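Local coordinates for putative lipoprotein (Bacteroides fragilis, PDB 3QNK), which probably binds glycans at the outer membrane for uptake as nutrients, at residues F113-F118 against Y153-E158; E158-A163 against Y185-R190; D26-I31 against G177-G182. All blocks are in the same frame, centred on the assembly; numbering follows the deposited sequence.

Overall arrangement
From the N terminus, helix 17-29 opens contact 3 at 26-31. Helix 101-126 then supplies 113-118, and contact 1 closes its loop when helix 149-166 arrives with 153-158. Contact 2 opens at Glu-158, shared with contact 1, so these two run in series. Before it closes, 177-182 returns to the first helix and closes contact 3; 185-190 of helix 181-194 then closes contact 2. Contact 1 is therefore nested inside the long loop of contact 3, whereas contacts 2 and 3 cross. Helix 149-166 packs on helix 101-126 in contact 1 and on helix 181-194 in contact 2, and the loop before helix 181-194 ties this part of the alpha-alpha superhelix to the N-terminal helix. Contacts 1 and 2 lie about 7 Å apart, centre to centre.

Contact 1 (F113-F118 against Y153-E158); sequences FLRAMF and YDFILE
Arg-115 and Phe-155 form the polar-to-aromatic half of this helix-helix contact, Ala-116 and Ile-156 the apolar half. The far corner of the phenyl ring comes down over one face of the guanidinium: Phe-155 CZ lies 3.7 Å from Arg-115 CZ, above the centre of the flat group. The two planes are 51° apart, so the ring leans over the guanidinium instead of lying flat upon it. Both side chains leave their helices with CG anti to the backbone N (chi1 -171° for Arg-115 and -170° for Phe-155), and a bend at chi3 turns the arginine head beneath the phenyl corner.

In the apolar half the backbones come very near each other, with Ala-116 CA and Ile-156 CA 4.6 Å apart. The methyl Ala-116 CB is 3.7 Å from Ile-156 O. From the other helix, the branch methyl Ile-156 CG2 lies 3.6 Å from Ala-116 O and 4.0 Å from Ala-116 CB.

Charge is dealt with by neighbours. Arg-115 NE makes a salt bridge to Asp-159, one turn beyond Phe-155 on helix 149-166, and NH1 is hydrogen-bonded to Asn-88 of helix 76-93. Tyr-119 meets Phe-155 edge-to-face. A small alanine thus permits close approach of the helices, while the buried guanidinium keeps polar partners and gives one face to an aromatic ring.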
ATOM      1  N   PHE B 113     -17.442 -15.191  -6.524  1.00 58.89           N
ATOM      2  CA  PHE B 113     -16.225 -15.990  -6.636  1.00 56.02           C
ATOM      3  C   PHE B 113     -15.030 -15.177  -6.182  1.00 57.11           C
ATOM      4  O   PHE B 113     -14.203 -15.695  -5.435  1.00 54.38           O
ATOM      5  CB  PHE B 113     -16.023 -16.494  -8.089  1.00 57.99           C
ATOM      6  CG  PHE B 113     -14.706 -17.200  -8.319  1.00 58.36           C
ATOM      7  CD1 PHE B 113     -14.526 -18.520  -7.916  1.00 60.49           C
ATOM      8  CD2 PHE B 113     -13.626 -16.524  -8.876  1.00 60.89           C
ATOM      9  CE1 PHE B 113     -13.305 -19.160  -8.095  1.00 60.67           C
ATOM     10  CE2 PHE B 113     -12.404 -17.170  -9.075  1.00 63.25           C
ATOM     11  CZ  PHE B 113     -12.248 -18.481  -8.671  1.00 60.86           C
ATOM     12  N   LEU B 114     -14.941 -13.905  -6.644  1.00 53.48           N
ATOM     13  CA  LEU B 114     -13.832 -13.012  -6.310  1.00 51.20           C
ATOM     14  C   LEU B 114     -13.844 -12.634  -4.835  1.00 53.33           C
ATOM     15  O   LEU B 114     -12.795 -12.716  -4.205  1.00 51.44           O
ATOM     16  CB  LEU B 114     -13.807 -11.766  -7.206  1.00 51.24           C
ATOM     17  CG  LEU B 114     -13.356 -12.031  -8.660  1.00 55.09           C
ATOM     18  CD1 LEU B 114     -13.617 -10.832  -9.531  1.00 57.74           C
ATOM     19  CD2 LEU B 114     -11.884 -12.396  -8.750  1.00 51.21           C
ATOM     20  N   ARG B 115     -15.012 -12.300  -4.261  1.00 51.85           N
ATOM     21  CA  ARG B 115     -15.080 -11.940  -2.839  1.00 52.78           C
ATOM     22  C   ARG B 115     -14.671 -13.121  -1.963  1.00 59.19           C
ATOM     23  O   ARG B 115     -13.980 -12.919  -0.959  1.00 59.48           O
ATOM     24  CB  ARG B 115     -16.472 -11.418  -2.433  1.00 55.11           C
ATOM     25  CG  ARG B 115     -16.489 -10.838  -1.012  1.00 62.03           C
ATOM     26  CD  ARG B 115     -17.771 -10.138  -0.680  1.00 64.69           C
ATOM     27  NE  ARG B 115     -18.867 -11.089  -0.541  1.00 64.53           N
ATOM     28  CZ  ARG B 115     -20.087 -10.759  -0.138  1.00 73.80           C
ATOM     29  NH1 ARG B 115     -20.374  -9.497   0.175  1.00 59.61           N
ATOM     30  NH2 ARG B 115     -21.032 -11.683  -0.050  1.00 49.36           N
ATOM     31  N   ALA B 116     -15.071 -14.347  -2.361  1.00 56.85           N
ATOM     32  CA  ALA B 116     -14.728 -15.590  -1.668  1.00 55.93           C
ATOM     33  C   ALA B 116     -13.225 -15.811  -1.710  1.00 58.80           C
ATOM     34  O   ALA B 116     -12.609 -16.137  -0.694  1.00 59.60           O
ATOM     35  CB  ALA B 116     -15.452 -16.754  -2.314  1.00 57.42           C
HETATM   36  N   MSE B 117     -12.629 -15.587  -2.882  1.00 53.03           N
HETATM   37  CA  MSE B 117     -11.202 -15.707  -3.116  1.00 49.74           C
HETATM   38  C   MSE B 117     -10.418 -14.711  -2.268  1.00 51.99           C
HETATM   39  O   MSE B 117      -9.375 -15.084  -1.727  1.00 54.62           O
HETATM   40  CB  MSE B 117     -10.903 -15.509  -4.605  1.00 51.92           C
HETATM   41  CG  MSE B 117      -9.426 -15.408  -4.893  1.00 57.81           C
HETATM   42 SE   MSE B 117      -9.071 -15.576  -6.740  0.75 64.76          SE
HETATM   43  CE  MSE B 117      -9.125 -17.520  -6.839  1.00 61.26           C
ATOM     44  N   PHE B 118     -10.903 -13.471  -2.153  1.00 46.65           N
ATOM     45  CA  PHE B 118     -10.225 -12.415  -1.384  1.00 45.97           C
ATOM     46  C   PHE B 118     -10.267 -12.710   0.100  1.00 48.72           C
ATOM     47  O   PHE B 118      -9.219 -12.613   0.737  1.00 48.29           O
ATOM     48  CB  PHE B 118     -10.805 -11.023  -1.682  1.00 48.62           C
ATOM     49  CG  PHE B 118     -10.642 -10.584  -3.114  1.00 52.25           C
ATOM     50  CD1 PHE B 118      -9.501 -10.908  -3.836  1.00 56.14           C
ATOM     51  CD2 PHE B 118     -11.605  -9.805  -3.732  1.00 58.32           C
ATOM     52  CE1 PHE B 118      -9.346 -10.496  -5.163  1.00 58.01           C
ATOM     53  CE2 PHE B 118     -11.451  -9.393  -5.064  1.00 62.40           C
ATOM     54  CZ  PHE B 118     -10.316  -9.738  -5.767  1.00 59.55           C
ATOM     55  N   TYR B 153     -15.130 -19.344   7.259  1.00 53.32           N
ATOM     56  CA  TYR B 153     -15.173 -20.421   6.270  1.00 52.14           C
ATOM     57  C   TYR B 153     -16.605 -20.597   5.741  1.00 56.36           C
ATOM     58  O   TYR B 153     -16.780 -20.808   4.543  1.00 54.97           O
ATOM     59  CB  TYR B 153     -14.609 -21.732   6.829  1.00 52.01           C
ATOM     60  CG  TYR B 153     -13.103 -21.807   6.737  1.00 52.01           C
ATOM     61  CD1 TYR B 153     -12.462 -21.908   5.508  1.00 53.82           C
ATOM     62  CD2 TYR B 153     -12.316 -21.777   7.878  1.00 52.18           C
ATOM     63  CE1 TYR B 153     -11.069 -21.970   5.422  1.00 54.74           C
ATOM     64  CE2 TYR B 153     -10.928 -21.855   7.805  1.00 51.55           C
ATOM     65  CZ  TYR B 153     -10.306 -21.947   6.578  1.00 55.30           C
ATOM     66  OH  TYR B 153      -8.932 -21.966   6.541  1.00 53.98           O
ATOM     67  N   ASP B 154     -17.627 -20.404   6.615  1.00 53.77           N
ATOM     68  CA  ASP B 154     -19.048 -20.443   6.235  1.00 53.40           C
ATOM     69  C   ASP B 154     -19.365 -19.321   5.241  1.00 57.15           C
ATOM     70  O   ASP B 154     -20.014 -19.583   4.233  1.00 58.78           O
ATOM     71  CB  ASP B 154     -19.967 -20.324   7.459  1.00 54.93           C
ATOM     72  CG  ASP B 154     -20.042 -21.528   8.366  1.00 65.03           C
ATOM     73  OD1 ASP B 154     -19.601 -22.622   7.946  1.00 66.59           O
ATOM     74  OD2 ASP B 154     -20.619 -21.402   9.464  1.00 72.08           O
ATOM     75  N   PHE B 155     -18.876 -18.088   5.508  1.00 52.38           N
ATOM     76  CA  PHE B 155     -19.066 -16.922   4.631  1.00 52.44           C
ATOM     77  C   PHE B 155     -18.487 -17.196   3.244  1.00 55.85           C
ATOM     78  O   PHE B 155     -19.214 -17.064   2.267  1.00 57.49           O
ATOM     79  CB  PHE B 155     -18.429 -15.654   5.253  1.00 53.46           C
ATOM     80  CG  PHE B 155     -18.761 -14.356   4.568  1.00 55.25           C
ATOM     81  CD1 PHE B 155     -18.070 -13.952   3.429  1.00 58.52           C
ATOM     82  CD2 PHE B 155     -19.723 -13.506   5.086  1.00 57.10           C
ATOM     83  CE1 PHE B 155     -18.377 -12.753   2.792  1.00 58.79           C
ATOM     84  CE2 PHE B 155     -20.003 -12.291   4.470  1.00 59.83           C
ATOM     85  CZ  PHE B 155     -19.337 -11.930   3.317  1.00 57.89           C
ATOM     86  N   ILE B 156     -17.207 -17.625   3.168  1.00 51.67           N
ATOM     87  CA  ILE B 156     -16.497 -17.954   1.921  1.00 51.07           C
ATOM     88  C   ILE B 156     -17.279 -19.003   1.140  1.00 55.78           C
ATOM     89  O   ILE B 156     -17.547 -18.820  -0.051  1.00 55.94           O
ATOM     90  CB  ILE B 156     -15.027 -18.412   2.178  1.00 51.90           C
ATOM     91  CG1 ILE B 156     -14.178 -17.285   2.821  1.00 50.57           C
ATOM     92  CG2 ILE B 156     -14.373 -18.903   0.886  1.00 51.58           C
ATOM     93  CD1 ILE B 156     -12.961 -17.795   3.558  1.00 59.26           C
ATOM     94  N   LEU B 157     -17.672 -20.079   1.821  1.00 52.05           N
ATOM     95  CA  LEU B 157     -18.379 -21.193   1.186  1.00 51.53           C
ATOM     96  C   LEU B 157     -19.782 -20.822   0.738  1.00 59.68           C
ATOM     97  O   LEU B 157     -20.242 -21.365  -0.261  1.00 61.56           O
ATOM     98  CB  LEU B 157     -18.385 -22.417   2.112  1.00 50.88           C
ATOM     99  CG  LEU B 157     -16.995 -23.068   2.326  1.00 53.02           C
ATOM    100  CD1 LEU B 157     -17.001 -24.063   3.461  1.00 51.56           C
ATOM    101  CD2 LEU B 157     -16.473 -23.668   1.045  1.00 54.52           C
ATOM    102  N   GLU B 158     -20.460 -19.876   1.417  1.00 58.83           N
ATOM    103  CA  GLU B 158     -21.781 -19.434   0.970  1.00 60.02           C
ATOM    104  C   GLU B 158     -21.643 -18.628  -0.323  1.00 63.38           C
ATOM    105  O   GLU B 158     -22.446 -18.811  -1.229  1.00 65.09           O
ATOM    106  CB  GLU B 158     -22.513 -18.642   2.050  1.00 62.30           C
ATOM    107  CG  GLU B 158     -23.717 -19.404   2.577  1.00 82.39           C
ATOM    108  CD  GLU B 158     -24.776 -19.792   1.554  1.00120.98           C
ATOM    109  OE1 GLU B 158     -25.403 -18.878   0.968  1.00123.51           O
ATOM    110  OE2 GLU B 158     -25.000 -21.010   1.361  1.00120.34           O
TER

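Contact 2 (E158-A163 against Y185-R190)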
ATOM      1  N   GLU B 158     -20.460 -19.876   1.417  1.00 58.83           N
ATOM      2  CA  GLU B 158     -21.781 -19.434   0.970  1.00 60.02           C
ATOM      3  C   GLU B 158     -21.643 -18.628  -0.323  1.00 63.38           C
ATOM      4  O   GLU B 158     -22.446 -18.811  -1.229  1.00 65.09           O
ATOM      5  CB  GLU B 158     -22.513 -18.642   2.050  1.00 62.30           C
ATOM      6  CG  GLU B 158     -23.717 -19.404   2.577  1.00 82.39           C
ATOM      7  CD  GLU B 158     -24.776 -19.792   1.554  1.00120.98           C
ATOM      8  OE1 GLU B 158     -25.403 -18.878   0.968  1.00123.51           O
ATOM      9  OE2 GLU B 158     -25.000 -21.010   1.361  1.00120.34           O
ATOM     10  N   ASP B 159     -20.571 -17.814  -0.437  1.00 59.00           N
ATOM     11  CA  ASP B 159     -20.239 -17.027  -1.638  1.00 58.79           C
ATOM     12  C   ASP B 159     -19.936 -17.961  -2.808  1.00 62.25           C
ATOM     13  O   ASP B 159     -20.430 -17.722  -3.910  1.00 63.03           O
ATOM     14  CB  ASP B 159     -19.037 -16.080  -1.391  1.00 58.86           C
ATOM     15  CG  ASP B 159     -19.380 -14.629  -1.053  1.00 69.98           C
ATOM     16  OD1 ASP B 159     -20.543 -14.223  -1.271  1.00 72.89           O
ATOM     17  OD2 ASP B 159     -18.466 -13.885  -0.617  1.00 75.01           O
ATOM     18  N   LEU B 160     -19.169 -19.047  -2.561  1.00 56.39           N
ATOM     19  CA  LEU B 160     -18.812 -20.023  -3.587  1.00 55.35           C
ATOM     20  C   LEU B 160     -20.002 -20.878  -3.972  1.00 63.09           C
ATOM     21  O   LEU B 160     -20.105 -21.258  -5.146  1.00 66.25           O
ATOM     22  CB  LEU B 160     -17.623 -20.889  -3.172  1.00 54.10           C
ATOM     23  CG  LEU B 160     -16.277 -20.157  -3.125  1.00 56.07           C
ATOM     24  CD1 LEU B 160     -15.254 -20.964  -2.393  1.00 54.42           C
ATOM     25  CD2 LEU B 160     -15.795 -19.758  -4.528  1.00 56.44           C
ATOM     26  N   LYS B 161     -20.941 -21.132  -3.032  1.00 58.97           N
ATOM     27  CA  LYS B 161     -22.188 -21.853  -3.347  1.00 58.83           C
ATOM     28  C   LYS B 161     -22.990 -21.019  -4.332  1.00 64.38           C
ATOM     29  O   LYS B 161     -23.442 -21.557  -5.341  1.00 66.76           O
ATOM     30  CB  LYS B 161     -23.013 -22.159  -2.081  1.00 59.74           C
ATOM     31  CG  LYS B 161     -24.379 -22.753  -2.384  1.00 58.64           C
ATOM     32  CD  LYS B 161     -25.089 -23.298  -1.165  1.00 70.58           C
ATOM     33  CE  LYS B 161     -26.603 -23.319  -1.307  1.00 84.67           C
ATOM     34  NZ  LYS B 161     -27.236 -22.044  -0.846  1.00 98.34           N
ATOM     35  N   LYS B 162     -23.116 -19.691  -4.060  1.00 59.53           N
ATOM     36  CA  LYS B 162     -23.850 -18.750  -4.918  1.00 60.28           C
ATOM     37  C   LYS B 162     -23.171 -18.695  -6.291  1.00 63.94           C
ATOM     38  O   LYS B 162     -23.863 -18.784  -7.298  1.00 64.55           O
ATOM     39  CB  LYS B 162     -23.988 -17.348  -4.271  1.00 61.13           C
ATOM     40  N   ALA B 163     -21.819 -18.694  -6.321  1.00 59.68           N
ATOM     41  CA  ALA B 163     -21.005 -18.700  -7.545  1.00 59.20           C
ATOM     42  C   ALA B 163     -21.293 -19.936  -8.421  1.00 64.71           C
ATOM     43  O   ALA B 163     -21.610 -19.750  -9.599  1.00 66.32           O
ATOM     44  CB  ALA B 163     -19.530 -18.628  -7.206  1.00 58.07           C
ATOM     45  N   TYR B 185     -16.330 -24.515  -7.921  1.00 59.02           N
ATOM     46  CA  TYR B 185     -16.342 -25.818  -7.258  1.00 56.67           C
ATOM     47  C   TYR B 185     -14.940 -26.213  -6.823  1.00 58.94           C
ATOM     48  O   TYR B 185     -14.765 -26.711  -5.702  1.00 60.28           O
ATOM     49  CB  TYR B 185     -16.951 -26.898  -8.160  1.00 57.68           C
ATOM     50  CG  TYR B 185     -18.458 -27.024  -8.056  1.00 59.54           C
ATOM     51  CD1 TYR B 185     -19.062 -27.469  -6.881  1.00 60.70           C
ATOM     52  CD2 TYR B 185     -19.278 -26.791  -9.165  1.00 61.69           C
ATOM     53  CE1 TYR B 185     -20.449 -27.589  -6.783  1.00 62.88           C
ATOM     54  CE2 TYR B 185     -20.665 -26.950  -9.092  1.00 63.29           C
ATOM     55  CZ  TYR B 185     -21.247 -27.351  -7.899  1.00 70.25           C
ATOM     56  OH  TYR B 185     -22.615 -27.496  -7.818  1.00 70.40           O
ATOM     57  N   ALA B 186     -13.937 -25.972  -7.692  1.00 52.12           N
ATOM     58  CA  ALA B 186     -12.537 -26.261  -7.393  1.00 49.64           C
ATOM     59  C   ALA B 186     -12.059 -25.435  -6.178  1.00 52.51           C
ATOM     60  O   ALA B 186     -11.453 -26.015  -5.278  1.00 51.98           O
ATOM     61  CB  ALA B 186     -11.666 -25.995  -8.605  1.00 50.11           C
ATOM     62  N   LEU B 187     -12.399 -24.127  -6.101  1.00 48.77           N
ATOM     63  CA  LEU B 187     -11.992 -23.333  -4.944  1.00 48.17           C
ATOM     64  C   LEU B 187     -12.716 -23.825  -3.712  1.00 53.15           C
ATOM     65  O   LEU B 187     -12.067 -23.966  -2.672  1.00 55.71           O
ATOM     66  CB  LEU B 187     -12.189 -21.811  -5.138  1.00 48.77           C
ATOM     67  CG  LEU B 187     -11.548 -20.857  -4.069  1.00 52.08           C
ATOM     68  CD1 LEU B 187     -10.066 -21.088  -3.906  1.00 50.00           C
ATOM     69  CD2 LEU B 187     -11.799 -19.396  -4.392  1.00 54.19           C
ATOM     70  N   LYS B 188     -14.012 -24.182  -3.844  1.00 47.08           N
ATOM     71  CA  LYS B 188     -14.856 -24.696  -2.768  1.00 46.75           C
ATOM     72  C   LYS B 188     -14.197 -25.905  -2.122  1.00 54.10           C
ATOM     73  O   LYS B 188     -14.025 -25.904  -0.901  1.00 53.66           O
ATOM     74  CB  LYS B 188     -16.267 -25.044  -3.291  1.00 50.84           C
ATOM     75  CG  LYS B 188     -17.391 -24.983  -2.264  1.00 54.36           C
ATOM     76  CD  LYS B 188     -18.802 -24.970  -2.863  1.00 48.01           C
ATOM     77  CE  LYS B 188     -19.803 -25.730  -1.998  1.00 64.93           C
ATOM     78  NZ  LYS B 188     -19.984 -27.167  -2.404  1.00 87.21           N
ATOM     79  N   SER B 189     -13.740 -26.895  -2.940  1.00 52.53           N
ATOM     80  CA  SER B 189     -13.095 -28.123  -2.438  1.00 51.37           C
ATOM     81  C   SER B 189     -11.835 -27.812  -1.606  1.00 57.24           C
ATOM     82  O   SER B 189     -11.638 -28.471  -0.583  1.00 58.14           O
ATOM     83  CB  SER B 189     -12.758 -29.085  -3.578  1.00 51.85           C
ATOM     84  OG  SER B 189     -11.652 -28.687  -4.372  1.00 54.30           O
ATOM     85  N   ARG B 190     -11.002 -26.813  -2.007  1.00 51.90           N
ATOM     86  CA  ARG B 190      -9.806 -26.450  -1.237  1.00 50.22           C
ATOM     87  C   ARG B 190     -10.185 -25.783   0.077  1.00 53.86           C
ATOM     88  O   ARG B 190      -9.656 -26.183   1.120  1.00 51.84           O
ATOM     89  CB  ARG B 190      -8.885 -25.534  -2.029  1.00 49.95           C
ATOM     90  CG  ARG B 190      -7.519 -25.414  -1.380  1.00 56.12           C
ATOM     91  CD  ARG B 190      -6.826 -24.172  -1.857  1.00 61.61           C
ATOM     92  NE  ARG B 190      -6.402 -24.311  -3.246  1.00 60.46           N
ATOM     93  CZ  ARG B 190      -5.751 -23.381  -3.933  1.00 72.42           C
ATOM     94  NH1 ARG B 190      -5.451 -22.216  -3.369  1.00 74.23           N
ATOM     95  NH2 ARG B 190      -5.398 -23.605  -5.192  1.00 45.76           N
TER
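Leu-160 of helix 149-166 reaches across to Leu-187 and Lys-188 of helix 181-194, and both of its methyls make contact. CD1 rests against the opposing backbone, 3.7 Å from Lys-188 N, while CD2 meets the methyl Leu-187 CD2 at 4.0 Å. The leucines use different rotamers: Leu-160 has CG anti to its carbonyl carbon (chi1 -70°), whereas in Leu-187 CG swings anti to the backbone N (chi1 -169°). The two side chains cross at about a right angle, methyl to methyl.

Lys-188 contributes the hydrocarbon part of its chain. Its CG lies 4.2 Å from Leu-160 CB, and its CD passes 4.4 Å from Lys-161 N. Bends at chi3 and chi4 then carry the ammonium to a hydrogen bond with Ser-204 of helix 198-209, with a long, weak ion pair to Glu-192. Lys-161 instead turns back on its own helix, where NZ forms a weak salt bridge with Glu-158 OE2 at 3.3 Å.

The short helical segments run nearly antiparallel (156°), with axes 9.5 Å apart at closest approach, as in the helical hairpins of an alpha-alpha superhelix. Ala-116 of helix 101-126 packs on Leu-160 from a third helix. Beyond helix 181-194, strand 389-390 touches Leu-187 through Leu-389, and helix 391-405 and helix 198-209 both pack on Ser-189.

Contact 3 (D26-I31 against G177-G182)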
ATOM      1  N   ASP B  26     -12.024  -4.588 -13.199  1.00 64.42           N
ATOM      2  CA  ASP B  26     -11.231  -3.975 -12.133  1.00 61.87           C
ATOM      3  C   ASP B  26     -11.130  -4.918 -10.947  1.00 61.85           C
ATOM      4  O   ASP B  26     -10.074  -4.993 -10.314  1.00 58.67           O
ATOM      5  CB  ASP B  26     -11.835  -2.634 -11.717  1.00 64.76           C
ATOM      6  CG  ASP B  26     -11.009  -1.853 -10.715  1.00 74.90           C
ATOM      7  OD1 ASP B  26      -9.820  -1.608 -10.997  1.00 76.75           O
ATOM      8  OD2 ASP B  26     -11.579  -1.427  -9.672  1.00 77.15           O
ATOM      9  N   LEU B  27     -12.226  -5.657 -10.655  1.00 59.19           N
ATOM     10  CA  LEU B  27     -12.254  -6.614  -9.548  1.00 57.84           C
ATOM     11  C   LEU B  27     -11.339  -7.793  -9.857  1.00 60.18           C
ATOM     12  O   LEU B  27     -10.634  -8.265  -8.966  1.00 59.96           O
ATOM     13  CB  LEU B  27     -13.681  -7.087  -9.227  1.00 58.52           C
ATOM     14  CG  LEU B  27     -14.648  -6.044  -8.691  1.00 63.82           C
ATOM     15  CD1 LEU B  27     -16.063  -6.572  -8.688  1.00 65.03           C
ATOM     16  CD2 LEU B  27     -14.294  -5.640  -7.306  1.00 63.04           C
ATOM     17  N   TYR B  28     -11.303  -8.234 -11.114  1.00 56.32           N
ATOM     18  CA  TYR B  28     -10.387  -9.302 -11.519  1.00 55.83           C
ATOM     19  C   TYR B  28      -8.949  -8.803 -11.419  1.00 62.47           C
ATOM     20  O   TYR B  28      -8.068  -9.557 -11.009  1.00 63.10           O
ATOM     21  CB  TYR B  28     -10.674  -9.780 -12.951  1.00 56.61           C
ATOM     22  CG  TYR B  28     -11.754 -10.833 -13.074  1.00 55.64           C
ATOM     23  CD1 TYR B  28     -11.480 -12.178 -12.810  1.00 55.92           C
ATOM     24  CD2 TYR B  28     -13.024 -10.508 -13.551  1.00 56.16           C
ATOM     25  CE1 TYR B  28     -12.461 -13.163 -12.967  1.00 55.37           C
ATOM     26  CE2 TYR B  28     -14.018 -11.479 -13.693  1.00 56.67           C
ATOM     27  CZ  TYR B  28     -13.730 -12.808 -13.413  1.00 63.34           C
ATOM     28  OH  TYR B  28     -14.710 -13.769 -13.551  1.00 64.55           O
ATOM     29  N   SER B  29      -8.718  -7.517 -11.761  1.00 59.98           N
ATOM     30  CA  SER B  29      -7.392  -6.889 -11.715  1.00 59.45           C
ATOM     31  C   SER B  29      -6.866  -6.812 -10.264  1.00 64.51           C
ATOM     32  O   SER B  29      -5.656  -6.688 -10.052  1.00 65.33           O
ATOM     33  CB  SER B  29      -7.416  -5.514 -12.386  1.00 62.27           C
ATOM     34  OG  SER B  29      -7.336  -4.435 -11.469  1.00 72.06           O
ATOM     35  N   GLU B  30      -7.770  -6.946  -9.276  1.00 60.96           N
ATOM     36  CA  GLU B  30      -7.412  -6.943  -7.863  1.00 59.54           C
ATOM     37  C   GLU B  30      -6.806  -8.281  -7.435  1.00 63.16           C
ATOM     38  O   GLU B  30      -6.331  -8.380  -6.309  1.00 63.99           O
ATOM     39  CB  GLU B  30      -8.613  -6.586  -6.978  1.00 60.83           C
ATOM     40  CG  GLU B  30      -8.966  -5.108  -6.976  1.00 67.67           C
ATOM     41  CD  GLU B  30      -7.928  -4.110  -6.503  1.00 74.57           C
ATOM     42  OE1 GLU B  30      -6.996  -4.498  -5.761  1.00 72.72           O
ATOM     43  OE2 GLU B  30      -8.071  -2.919  -6.860  1.00 67.16           O
ATOM     44  N   ILE B  31      -6.794  -9.300  -8.314  1.00 58.46           N
ATOM     45  CA  ILE B  31      -6.159 -10.575  -7.982  1.00 56.83           C
ATOM     46  C   ILE B  31      -4.651 -10.313  -7.945  1.00 63.57           C
ATOM     47  O   ILE B  31      -4.081  -9.827  -8.938  1.00 64.89           O
ATOM     48  CB  ILE B  31      -6.537 -11.725  -8.959  1.00 58.52           C
ATOM     49  CG1 ILE B  31      -8.031 -12.046  -8.915  1.00 57.62           C
ATOM     50  CG2 ILE B  31      -5.689 -12.979  -8.667  1.00 57.26           C
ATOM     51  CD1 ILE B  31      -8.502 -12.831 -10.139  1.00 60.84           C
ATOM     52  N   GLY B 177     -11.076 -16.781 -19.718  1.00 80.71           N
ATOM     53  CA  GLY B 177     -10.236 -16.229 -18.645  1.00 77.36           C
ATOM     54  C   GLY B 177     -11.016 -15.904 -17.364  1.00 76.67           C
ATOM     55  O   GLY B 177     -10.457 -15.867 -16.255  1.00 73.06           O
ATOM     56  N   ARG B 178     -12.348 -15.686 -17.524  1.00 72.34           N
ATOM     57  CA  ARG B 178     -13.320 -15.394 -16.467  1.00 70.37           C
ATOM     58  C   ARG B 178     -13.466 -16.614 -15.505  1.00 71.70           C
ATOM     59  O   ARG B 178     -12.968 -17.706 -15.793  1.00 72.16           O
ATOM     60  CB  ARG B 178     -14.691 -15.026 -17.109  1.00 67.61           C
ATOM     61  CG  ARG B 178     -14.784 -13.650 -17.810  1.00 79.64           C
ATOM     62  CD  ARG B 178     -16.253 -13.196 -18.019  1.00 99.10           C
ATOM     63  NE  ARG B 178     -16.420 -11.935 -18.768  1.00112.06           N
ATOM     64  CZ  ARG B 178     -16.354 -10.699 -18.250  1.00128.79           C
ATOM     65  NH1 ARG B 178     -16.093 -10.520 -16.958  1.00106.80           N
ATOM     66  NH2 ARG B 178     -16.523  -9.638 -19.029  1.00119.43           N
ATOM     67  N   ALA B 179     -14.147 -16.427 -14.374  1.00 64.89           N
ATOM     68  CA  ALA B 179     -14.425 -17.507 -13.434  1.00 62.98           C
ATOM     69  C   ALA B 179     -15.545 -18.408 -13.972  1.00 68.78           C
ATOM     70  O   ALA B 179     -16.580 -17.918 -14.423  1.00 71.83           O
ATOM     71  CB  ALA B 179     -14.827 -16.924 -12.100  1.00 62.89           C
ATOM     72  N   THR B 180     -15.344 -19.723 -13.915  1.00 62.75           N
ATOM     73  CA  THR B 180     -16.335 -20.715 -14.366  1.00 61.04           C
ATOM     74  C   THR B 180     -16.985 -21.407 -13.186  1.00 62.92           C
ATOM     75  O   THR B 180     -16.553 -21.213 -12.039  1.00 62.14           O
ATOM     76  CB  THR B 180     -15.656 -21.765 -15.257  1.00 57.72           C
ATOM     77  OG1 THR B 180     -14.480 -22.308 -14.599  1.00 59.81           O
ATOM     78  CG2 THR B 180     -15.323 -21.209 -16.643  1.00 48.70           C
ATOM     79  N   LYS B 181     -17.999 -22.244 -13.467  1.00 58.20           N
ATOM     80  CA  LYS B 181     -18.689 -23.070 -12.483  1.00 57.72           C
ATOM     81  C   LYS B 181     -17.634 -23.998 -11.838  1.00 61.37           C
ATOM     82  O   LYS B 181     -17.565 -24.110 -10.612  1.00 59.67           O
ATOM     83  CB  LYS B 181     -19.803 -23.844 -13.200  1.00 62.35           C
ATOM     84  CG  LYS B 181     -20.847 -24.539 -12.348  1.00 74.77           C
ATOM     85  CD  LYS B 181     -21.804 -25.302 -13.279  1.00 76.38           C
ATOM     86  CE  LYS B 181     -23.246 -25.284 -12.826  1.00 98.49           C
ATOM     87  NZ  LYS B 181     -23.860 -23.914 -12.823  1.00109.66           N
ATOM     88  N   GLY B 182     -16.747 -24.534 -12.678  1.00 59.38           N
ATOM     89  CA  GLY B 182     -15.635 -25.386 -12.287  1.00 57.96           C
ATOM     90  C   GLY B 182     -14.664 -24.705 -11.361  1.00 64.04           C
ATOM     91  O   GLY B 182     -14.269 -25.293 -10.350  1.00 64.56           O
TER
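The loop leading into helix 181-194 is held to helix 17-29 by a single tyrosine, Tyr-28, which extends its phenol to Arg-178 and Ala-179. The amide of Ala-179 donates to the hydroxyl, with N and Tyr-28 OH 2.8 Å apart and a nearly straight N-H...O angle of 166°. The donor arrives at the edge of the ring, near its plane. Ala-179 CB lies beside the same oxygen, 3.5 Å from Tyr-28 OH, and Arg-178 CA is 3.6 Å from it. Glu-110 of helix 101-126 is the second partner of the hydroxyl, which presumably donates to that carboxylate while accepting from the backbone.

This loop ends in an N-cap: Thr-180 directly precedes the helix, and its OG1 accepts a hydrogen bond from Ala-183 N. The tyrosine bond thus falls at the residue just before the cap. Arg-178 reaches back alongside the phenol with its chain extended from CG to NE, bringing NH1 within 4.0 Å of Tyr-28 CE2. That ring carbon sits at the edge of the guanidinium, and the two planes are 62° apart. Glu-110 also forms a long, weak ion pair with Arg-178 NH1. Phe-113 of helix 101-126 packs on Ala-179, and Ile-8 of the second subunit touches Asp-26 and Ser-29 on helix 17-29.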